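Local structure of cytolethal distending toxin protein B (Haemophilus ducreyi, 1SR4) at residues G143-I151 / F178-L189; A194-P204 / Y217-R228. The protein is the DNase I-like subunit of a tripartite bacterial genotoxin and probably acts as a nuclease that damages host-cell DNA. One frame throughout, in Å; residues are numbered along the deposited sequence.

Contact 1: G143-I151 / F178-L189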
loop_
_atom_site.group_PDB
_atom_site.type_symbol
_atom_site.label_atom_id
_atom_site.label_comp_id
_atom_site.label_asym_id
_atom_site.label_seq_id
_atom_site.Cartn_x
_atom_site.Cartn_y
_atom_site.Cartn_z
ATOM N N GLY B 143 -11.968 15.197 16.161
ATOM C CA GLY B 143 -12.942 14.163 16.469
ATOM C C GLY B 143 -13.960 13.770 15.407
ATOM O O GLY B 143 -14.939 13.106 15.729
ATOM N N GLY B 144 -13.738 14.146 14.150
ATOM C CA GLY B 144 -14.697 13.805 13.103
ATOM C C GLY B 144 -16.105 14.169 13.545
ATOM O O GLY B 144 -17.044 13.394 13.372
ATOM N N SER B 145 -16.249 15.369 14.108
ATOM C CA SER B 145 -17.529 15.846 14.643
ATOM C C SER B 145 -18.682 15.880 13.649
ATOM O O SER B 145 -19.848 15.887 14.049
ATOM C CB SER B 145 -17.342 17.241 15.244
ATOM O OG SER B 145 -17.038 18.184 14.228
ATOM N N ASP B 146 -18.352 15.900 12.362
ATOM C CA ASP B 146 -19.347 15.933 11.300
ATOM C C ASP B 146 -19.836 14.541 10.907
ATOM O O ASP B 146 -20.786 14.409 10.133
ATOM C CB ASP B 146 -18.741 16.618 10.063
ATOM C CG ASP B 146 -17.435 15.945 9.587
ATOM O OD1 ASP B 146 -16.628 15.504 10.430
ATOM O OD2 ASP B 146 -17.203 15.880 8.364
ATOM N N ALA B 147 -19.205 13.506 11.452
ATOM C CA ALA B 147 -19.530 12.129 11.077
ATOM C C ALA B 147 -20.949 11.610 11.315
ATOM O O ALA B 147 -21.511 10.911 10.468
ATOM C CB ALA B 147 -18.522 11.186 11.726
ATOM N N VAL B 148 -21.535 11.931 12.459
ATOM C CA VAL B 148 -22.875 11.437 12.733
ATOM C C VAL B 148 -23.926 11.979 11.767
ATOM O O VAL B 148 -24.735 11.201 11.242
ATOM C CB VAL B 148 -23.292 11.727 14.200
ATOM C CG1 VAL B 148 -24.794 11.498 14.375
ATOM C CG2 VAL B 148 -22.515 10.805 15.142
ATOM N N SER B 149 -23.934 13.295 11.525
ATOM C CA SER B 149 -24.922 13.852 10.594
ATOM C C SER B 149 -24.623 13.420 9.159
ATOM O O SER B 149 -25.533 13.305 8.336
ATOM C CB SER B 149 -25.011 15.394 10.697
ATOM O OG SER B 149 -23.835 16.046 10.282
ATOM N N LEU B 150 -23.357 13.157 8.856
ATOM C CA LEU B 150 -22.998 12.697 7.511
ATOM C C LEU B 150 -23.622 11.306 7.298
ATOM O O LEU B 150 -24.271 11.061 6.286
ATOM C CB LEU B 150 -21.475 12.619 7.344
ATOM C CG LEU B 150 -20.953 12.295 5.936
ATOM C CD1 LEU B 150 -21.449 13.343 4.955
ATOM C CD2 LEU B 150 -19.424 12.256 5.935
ATOM N N ILE B 151 -23.435 10.411 8.265
ATOM C CA ILE B 151 -23.990 9.058 8.193
ATOM C C ILE B 151 -25.531 9.127 8.142
ATOM O O ILE B 151 -26.166 8.441 7.337
ATOM C CB ILE B 151 -23.559 8.208 9.431
ATOM C CG1 ILE B 151 -22.025 8.096 9.491
ATOM C CG2 ILE B 151 -24.210 6.815 9.379
ATOM C CD1 ILE B 151 -21.409 7.601 8.233
ATOM N N PHE B 178 -12.370 8.544 9.403
ATOM C CA PHE B 178 -13.383 9.092 10.300
ATOM C C PHE B 178 -12.807 9.987 11.381
ATOM O O PHE B 178 -13.536 10.718 12.045
ATOM C CB PHE B 178 -14.194 7.958 10.935
ATOM C CG PHE B 178 -15.188 7.344 9.994
ATOM C CD1 PHE B 178 -16.473 7.861 9.894
ATOM C CD2 PHE B 178 -14.833 6.265 9.187
ATOM C CE1 PHE B 178 -17.401 7.316 9.009
ATOM C CE2 PHE B 178 -15.753 5.714 8.297
ATOM C CZ PHE B 178 -17.044 6.244 8.211
ATOM N N ASN B 179 -11.496 9.921 11.562
ATOM C CA ASN B 179 -10.834 10.757 12.544
ATOM C C ASN B 179 -11.356 10.631 13.971
ATOM O O ASN B 179 -11.350 11.600 14.716
ATOM C CB ASN B 179 -10.870 12.231 12.095
ATOM C CG ASN B 179 -9.608 12.633 11.342
ATOM O OD1 ASN B 179 -8.513 12.288 11.766
ATOM N ND2 ASN B 179 -9.753 13.365 10.234
ATOM N N ARG B 180 -11.799 9.438 14.348
ATOM C CA ARG B 180 -12.275 9.177 15.712
ATOM C C ARG B 180 -12.327 7.667 15.855
ATOM O O ARG B 180 -12.436 6.954 14.859
ATOM C CB ARG B 180 -13.665 9.786 15.950
ATOM C CG ARG B 180 -14.750 9.246 15.015
ATOM C CD ARG B 180 -15.939 10.192 14.941
ATOM N NE ARG B 180 -16.694 10.233 16.189
ATOM C CZ ARG B 180 -17.812 10.936 16.342
ATOM N NH1 ARG B 180 -18.289 11.653 15.329
ATOM N NH2 ARG B 180 -18.462 10.915 17.493
ATOM N N ALA B 181 -12.233 7.174 17.082
ATOM C CA ALA B 181 -12.251 5.744 17.320
ATOM C C ALA B 181 -13.583 5.123 16.922
ATOM O O ALA B 181 -14.632 5.763 16.991
ATOM C CB ALA B 181 -11.961 5.468 18.790
ATOM N N PRO B 182 -13.559 3.865 16.481
ATOM C CA PRO B 182 -14.811 3.211 16.084
ATOM C C PRO B 182 -15.855 3.213 17.217
ATOM O O PRO B 182 -17.041 3.443 16.978
ATOM C CB PRO B 182 -14.360 1.800 15.718
ATOM C CG PRO B 182 -12.968 2.012 15.202
ATOM C CD PRO B 182 -12.386 3.042 16.142
ATOM N N ALA B 183 -15.414 2.945 18.444
ATOM C CA ALA B 183 -16.334 2.915 19.582
ATOM C C ALA B 183 -16.893 4.298 19.886
ATOM O O ALA B 183 -18.035 4.431 20.321
ATOM C CB ALA B 183 -15.629 2.357 20.833
ATOM N N ASN B 184 -16.077 5.328 19.684
ATOM C CA ASN B 184 -16.528 6.687 19.941
ATOM C C ASN B 184 -17.642 7.028 18.947
ATOM O O ASN B 184 -18.653 7.623 19.315
ATOM C CB ASN B 184 -15.344 7.657 19.819
ATOM C CG ASN B 184 -15.765 9.118 19.862
ATOM O OD1 ASN B 184 -16.253 9.672 18.877
ATOM N ND2 ASN B 184 -15.568 9.747 21.006
ATOM N N LEU B 185 -17.469 6.628 17.690
ATOM C CA LEU B 185 -18.491 6.883 16.676
ATOM C C LEU B 185 -19.738 6.060 16.977
ATOM O O LEU B 185 -20.855 6.552 16.872
ATOM C CB LEU B 185 -17.984 6.511 15.276
ATOM C CG LEU B 185 -19.011 6.655 14.146
ATOM C CD1 LEU B 185 -19.508 8.102 14.079
ATOM C CD2 LEU B 185 -18.389 6.242 12.819
ATOM N N GLU B 186 -19.535 4.799 17.337
ATOM C CA GLU B 186 -20.644 3.905 17.640
ATOM C C GLU B 186 -21.559 4.490 18.730
ATOM O O GLU B 186 -22.783 4.480 18.596
ATOM C CB GLU B 186 -20.103 2.531 18.070
ATOM C CG GLU B 186 -21.177 1.536 18.518
ATOM C CD GLU B 186 -20.596 0.208 19.007
ATOM O OE1 GLU B 186 -19.628 0.221 19.800
ATOM O OE2 GLU B 186 -21.118 -0.856 18.606
ATOM N N VAL B 187 -20.967 5.013 19.799
ATOM C CA VAL B 187 -21.766 5.584 20.882
ATOM C C VAL B 187 -22.554 6.797 20.411
ATOM O O VAL B 187 -23.758 6.898 20.660
ATOM C CB VAL B 187 -20.892 6.011 22.082
ATOM C CG1 VAL B 187 -21.771 6.572 23.190
ATOM C CG2 VAL B 187 -20.108 4.821 22.605
ATOM N N ALA B 188 -21.882 7.712 19.722
ATOM C CA ALA B 188 -22.547 8.908 19.229
ATOM C C ALA B 188 -23.723 8.579 18.299
ATOM O O ALA B 188 -24.780 9.209 18.390
ATOM C CB ALA B 188 -21.535 9.818 18.514
ATOM N N LEU B 189 -23.562 7.580 17.431
ATOM C CA LEU B 189 -24.635 7.231 16.498
ATOM C C LEU B 189 -25.929 6.797 17.185
ATOM O O LEU B 189 -27.003 6.839 16.587
ATOM C CB LEU B 189 -24.175 6.141 15.515
ATOM C CG LEU B 189 -23.592 6.631 14.176
ATOM C CD1 LEU B 189 -23.106 5.453 13.359
ATOM C CD2 LEU B 189 -24.645 7.391 13.389
HETATM O O HOH W 1 -15.089 12.270 18.537
HETATM O O HOH W 2 -20.620 13.427 14.991
#
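R180 lies across the loop G143-G144 while A147, V148 and I151 pack against F178, L185, A188 and L189, a loop-and-helix contact on one face of the six-stranded sheet. Helices 147-151 and 182-189 run with 10.1 Å between their axes at 62°, close enough for V148 CG2 to meet A188 CB at 3.6 Å. A147 CB and I151 CD1 reach the edge of the F178 ring, which also stacks with the ring of Y217. R180 CG lies between the backbone N and the carbonyl carbon (chi1 60°), and a bend at chi3 brings the chain along G143 O. That oxygen lies over one face of the guanidinium and L185 CD1 over the opposite face, 3.8 Å from the plane. R180 NH1 gives a weak bond to G144 O (2.9 Å, 128°) and also donates to a water that accepts from V148 N and donates to S145 O. Side-on, R180 NE and NH2 both grip N184 OD1, NE at 2.8 Å, fixing the guanidinium's rotation. G144, at positive phi, brings its CA within 3.5 Å of F178 O. Helices joined with their preceding loops on the outer side of a sheet recall the DNase I-like alpha/beta sandwich.

Contact 2: A194-P204 / Y217-R228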
loop_
_atom_site.group_PDB
_atom_site.type_symbol
_atom_site.label_atom_id
_atom_site.label_comp_id
_atom_site.label_asym_id
_atom_site.label_seq_id
_atom_site.Cartn_x
_atom_site.Cartn_y
_atom_site.Cartn_z
ATOM N N ALA B 194 -32.707 4.992 14.446
ATOM C CA ALA B 194 -32.935 4.309 13.178
ATOM C C ALA B 194 -31.647 4.082 12.379
ATOM O O ALA B 194 -31.485 3.059 11.714
ATOM C CB ALA B 194 -33.951 5.082 12.333
ATOM N N VAL B 195 -30.732 5.034 12.447
ATOM C CA VAL B 195 -29.475 4.910 11.726
ATOM C C VAL B 195 -28.619 3.849 12.400
ATOM O O VAL B 195 -28.103 2.925 11.753
ATOM C CB VAL B 195 -28.708 6.247 11.725
ATOM C CG1 VAL B 195 -27.345 6.062 11.069
ATOM C CG2 VAL B 195 -29.513 7.300 10.988
ATOM N N SER B 196 -28.488 4.001 13.711
ATOM C CA SER B 196 -27.707 3.108 14.548
ATOM C C SER B 196 -28.147 1.653 14.406
ATOM O O SER B 196 -27.319 0.742 14.345
ATOM C CB SER B 196 -27.846 3.561 16.004
ATOM O OG SER B 196 -27.101 2.754 16.899
ATOM N N GLU B 197 -29.451 1.428 14.336
ATOM C CA GLU B 197 -29.956 0.067 14.225
ATOM C C GLU B 197 -29.873 -0.502 12.807
ATOM O O GLU B 197 -29.947 -1.709 12.607
ATOM C CB GLU B 197 -31.396 0.008 14.751
ATOM C CG GLU B 197 -31.508 0.477 16.207
ATOM C CD GLU B 197 -32.883 0.238 16.814
ATOM O OE1 GLU B 197 -33.843 0.001 16.041
ATOM O OE2 GLU B 197 -32.994 0.300 18.064
ATOM N N ASN B 198 -29.700 0.359 11.818
ATOM C CA ASN B 198 -29.614 -0.129 10.446
ATOM C C ASN B 198 -28.193 -0.135 9.898
ATOM O O ASN B 198 -27.989 -0.349 8.707
ATOM C CB ASN B 198 -30.520 0.706 9.547
ATOM C CG ASN B 198 -31.981 0.353 9.717
ATOM O OD1 ASN B 198 -32.398 -0.755 9.389
ATOM N ND2 ASN B 198 -32.767 1.290 10.232
ATOM N N THR B 199 -27.209 0.093 10.763
ATOM C CA THR B 199 -25.814 0.110 10.314
ATOM C C THR B 199 -24.896 -0.677 11.220
ATOM O O THR B 199 -25.242 -0.997 12.355
ATOM C CB THR B 199 -25.241 1.538 10.268
ATOM O OG1 THR B 199 -25.330 2.116 11.578
ATOM C CG2 THR B 199 -25.995 2.390 9.261
ATOM N N ILE B 200 -23.706 -0.977 10.714
ATOM C CA ILE B 200 -22.737 -1.699 11.506
ATOM C C ILE B 200 -21.356 -1.156 11.157
ATOM O O ILE B 200 -21.018 -1.009 9.982
ATOM C CB ILE B 200 -22.849 -3.235 11.240
ATOM C CG1 ILE B 200 -22.043 -4.020 12.280
ATOM C CG2 ILE B 200 -22.472 -3.549 9.798
ATOM C CD1 ILE B 200 -20.612 -4.107 12.011
ATOM N N ILE B 201 -20.586 -0.823 12.190
ATOM C CA ILE B 201 -19.234 -0.304 12.011
ATOM C C ILE B 201 -18.290 -1.500 11.875
ATOM O O ILE B 201 -18.309 -2.395 12.718
ATOM C CB ILE B 201 -18.760 0.515 13.238
ATOM C CG1 ILE B 201 -19.634 1.763 13.448
ATOM C CG2 ILE B 201 -17.297 0.921 13.053
ATOM C CD1 ILE B 201 -19.495 2.769 12.394
ATOM N N ILE B 202 -17.483 -1.519 10.814
ATOM C CA ILE B 202 -16.514 -2.595 10.604
ATOM C C ILE B 202 -15.141 -1.932 10.629
ATOM O O ILE B 202 -14.819 -1.116 9.748
ATOM C CB ILE B 202 -16.714 -3.319 9.231
ATOM C CG1 ILE B 202 -18.042 -4.093 9.213
ATOM C CG2 ILE B 202 -15.630 -4.365 9.030
ATOM C CD1 ILE B 202 -19.239 -3.246 8.959
ATOM N N ALA B 203 -14.330 -2.294 11.623
ATOM C CA ALA B 203 -13.008 -1.685 11.786
ATOM C C ALA B 203 -11.912 -2.602 12.324
ATOM O O ALA B 203 -12.185 -3.567 13.020
ATOM C CB ALA B 203 -13.131 -0.459 12.715
ATOM N N PRO B 204 -10.647 -2.303 12.000
ATOM C CA PRO B 204 -9.556 -3.149 12.510
ATOM C C PRO B 204 -9.447 -2.877 14.004
ATOM O O PRO B 204 -10.047 -1.932 14.502
ATOM C CB PRO B 204 -8.303 -2.601 11.820
ATOM C CG PRO B 204 -8.812 -1.661 10.733
ATOM C CD PRO B 204 -10.137 -1.153 11.228
ATOM N N TYR B 217 -11.780 3.203 8.733
ATOM C CA TYR B 217 -12.603 2.013 8.744
ATOM C C TYR B 217 -13.867 2.250 7.937
ATOM O O TYR B 217 -13.916 3.144 7.090
ATOM C CB TYR B 217 -12.924 1.592 10.193
ATOM C CG TYR B 217 -13.384 2.718 11.102
ATOM C CD1 TYR B 217 -14.740 3.002 11.271
ATOM C CD2 TYR B 217 -12.457 3.491 11.811
ATOM C CE1 TYR B 217 -15.168 4.035 12.132
ATOM C CE2 TYR B 217 -12.868 4.523 12.667
ATOM C CZ TYR B 217 -14.222 4.790 12.819
ATOM O OH TYR B 217 -14.627 5.828 13.631
ATOM N N ALA B 218 -14.881 1.438 8.179
ATOM C CA ALA B 218 -16.116 1.581 7.428
ATOM C C ALA B 218 -17.375 1.431 8.270
ATOM O O ALA B 218 -17.342 0.923 9.394
ATOM C CB ALA B 218 -16.136 0.549 6.290
ATOM N N ILE B 219 -18.486 1.910 7.720
ATOM C CA ILE B 219 -19.783 1.740 8.342
ATOM C C ILE B 219 -20.688 1.352 7.177
ATOM O O ILE B 219 -20.634 1.961 6.097
ATOM C CB ILE B 219 -20.308 3.014 9.058
ATOM C CG1 ILE B 219 -21.667 2.690 9.692
ATOM C CG2 ILE B 219 -20.428 4.179 8.086
ATOM C CD1 ILE B 219 -22.094 3.654 10.799
ATOM N N LEU B 220 -21.505 0.326 7.361
ATOM C CA LEU B 220 -22.345 -0.081 6.241
ATOM C C LEU B 220 -23.771 -0.452 6.575
ATOM O O LEU B 220 -24.113 -0.680 7.727
ATOM C CB LEU B 220 -21.691 -1.253 5.515
ATOM C CG LEU B 220 -21.484 -2.556 6.281
ATOM C CD1 LEU B 220 -22.761 -3.396 6.247
ATOM C CD2 LEU B 220 -20.352 -3.341 5.618
ATOM N N HIS B 221 -24.601 -0.478 5.543
ATOM C CA HIS B 221 -25.989 -0.880 5.685
ATOM C C HIS B 221 -26.175 -1.989 4.655
ATOM O O HIS B 221 -26.009 -1.763 3.454
ATOM C CB HIS B 221 -26.958 0.266 5.369
ATOM C CG HIS B 221 -28.374 -0.197 5.192
ATOM N ND1 HIS B 221 -29.094 -0.788 6.209
ATOM C CD2 HIS B 221 -29.167 -0.245 4.095
ATOM C CE1 HIS B 221 -30.267 -1.183 5.746
ATOM N NE2 HIS B 221 -30.337 -0.866 4.466
ATOM N N ASP B 222 -26.472 -3.198 5.121
ATOM C CA ASP B 222 -26.695 -4.309 4.206
ATOM C C ASP B 222 -28.201 -4.490 4.064
ATOM O O ASP B 222 -28.859 -4.936 4.997
ATOM C CB ASP B 222 -26.091 -5.598 4.750
ATOM C CG ASP B 222 -26.280 -6.769 3.802
ATOM O OD1 ASP B 222 -27.182 -6.718 2.939
ATOM O OD2 ASP B 222 -25.531 -7.753 3.924
ATOM N N ALA B 223 -28.739 -4.142 2.904
ATOM C CA ALA B 223 -30.176 -4.255 2.666
ATOM C C ALA B 223 -30.723 -5.668 2.877
ATOM O O ALA B 223 -31.931 -5.841 3.044
ATOM C CB ALA B 223 -30.507 -3.781 1.257
ATOM N N HIS B 224 -29.844 -6.672 2.851
ATOM C CA HIS B 224 -30.260 -8.063 3.041
ATOM C C HIS B 224 -30.495 -8.391 4.500
ATOM O O HIS B 224 -31.006 -9.454 4.823
ATOM C CB HIS B 224 -29.200 -9.046 2.535
ATOM C CG HIS B 224 -28.960 -8.982 1.065
ATOM N ND1 HIS B 224 -28.114 -8.060 0.488
ATOM C CD2 HIS B 224 -29.439 -9.738 0.053
ATOM C CE1 HIS B 224 -28.080 -8.256 -0.817
ATOM N NE2 HIS B 224 -28.876 -9.268 -1.106
ATOM N N LEU B 225 -30.103 -7.496 5.392
ATOM C CA LEU B 225 -30.271 -7.776 6.806
ATOM C C LEU B 225 -31.280 -6.838 7.454
ATOM O O LEU B 225 -31.356 -5.660 7.117
ATOM C CB LEU B 225 -28.912 -7.704 7.514
ATOM C CG LEU B 225 -27.811 -8.669 7.023
ATOM C CD1 LEU B 225 -26.519 -8.412 7.802
ATOM C CD2 LEU B 225 -28.252 -10.126 7.209
ATOM N N PRO B 226 -32.081 -7.356 8.391
ATOM C CA PRO B 226 -33.075 -6.503 9.045
ATOM C C PRO B 226 -32.472 -5.587 10.108
ATOM O O PRO B 226 -31.315 -5.750 10.515
ATOM C CB PRO B 226 -34.059 -7.512 9.659
ATOM C CG PRO B 226 -33.770 -8.817 8.916
ATOM C CD PRO B 226 -32.282 -8.764 8.759
ATOM N N ARG B 227 -33.273 -4.624 10.552
ATOM C CA ARG B 227 -32.855 -3.699 11.588
ATOM C C ARG B 227 -32.366 -4.508 12.782
ATOM O O ARG B 227 -32.900 -5.580 13.070
ATOM C CB ARG B 227 -34.025 -2.806 12.020
ATOM C CG ARG B 227 -33.691 -1.888 13.194
ATOM C CD ARG B 227 -34.819 -0.917 13.518
ATOM N NE ARG B 227 -35.222 -0.142 12.347
ATOM C CZ ARG B 227 -35.684 1.104 12.394
ATOM N NH1 ARG B 227 -36.029 1.725 11.271
ATOM N NH2 ARG B 227 -35.790 1.736 13.558
ATOM N N ARG B 228 -31.337 -3.995 13.454
ATOM C CA ARG B 228 -30.759 -4.624 14.631
ATOM C C ARG B 228 -30.022 -5.930 14.345
ATOM O O ARG B 228 -29.479 -6.546 15.258
ATOM C CB ARG B 228 -31.860 -4.855 15.680
ATOM C CG ARG B 228 -32.504 -3.553 16.178
ATOM C CD ARG B 228 -33.952 -3.742 16.616
ATOM N NE ARG B 228 -34.095 -4.677 17.728
ATOM C CZ ARG B 228 -33.541 -4.510 18.927
ATOM N NH1 ARG B 228 -32.798 -3.435 19.170
ATOM N NH2 ARG B 228 -33.735 -5.415 19.887
#
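I200, I201 and I202 pair with L220, I219 and A218 as an antiparallel edge of the six-stranded sheet. Four backbone bonds hold the strands: two join I200 and L220, and two join I202 and A218, I202 N to A218 O being the shortest of the four at 2.8 Å. Between them I201 and I219 form a non-hydrogen-bonded pair.

The apolar side chains divide between two faces. I200 CG2 lies beside L220 CD1 at 3.6 Å, and I202 CD1 reaches L220 CD2 on the same face. L220 CG sits between its own N and carbonyl carbon (chi1 62°), spreading its two methyls to these two isoleucines. On the other face I201 CG2 approaches Y217 CD1 at 3.7 Å, and A203 CB packs against the base of the Y217 side chain.

Beyond the strands polar groups take over. H221 ND1 donates to N198 O at 2.8 Å (155°), with the oxygen near the ring plane and the donor in the carbonyl plane, a bond that, with the W172 ring, helps fix the imidazole's rotation. R228 N closes a nearly straight bond of 2.8 Å to E197 O. The E197 carboxylate also faces R228 NH1 in a long salt bridge, 3.9 Å from OE2. N198 ND2 lies over a face of the R227 guanidinium and donates instead to A194 O.

Strand 217-221 is bonded on its other edge to strand 171-175. Helix 182-189 covers I201 and I219, helix 147-159 meets V195, N198 and H221, and P204 touches E108 of the neighbouring CdtA subunit.

Contacts 1 and 2 follow one another along the chain, contact 1 closing at L189 before contact 2 opens at A194, and their centres lie about 14 Å apart. Helix 182-189 belongs to contact 1, and the next helix, 193-197, leads into the edge strand 200-202 of contact 2. Strand 216-221 forms the common floor: Y217 OH is 2.8 Å from R180 O, a probable hydrogen bond, and I219 packs against both I151 and L189. Contact 1 thus supplies helices laid over the sheet, while contact 2 supplies two strands of that sheet and its edge. Together they join the outer helical layer to the edge of the six-stranded sheet beneath it, on one side of the DNase I-like domain.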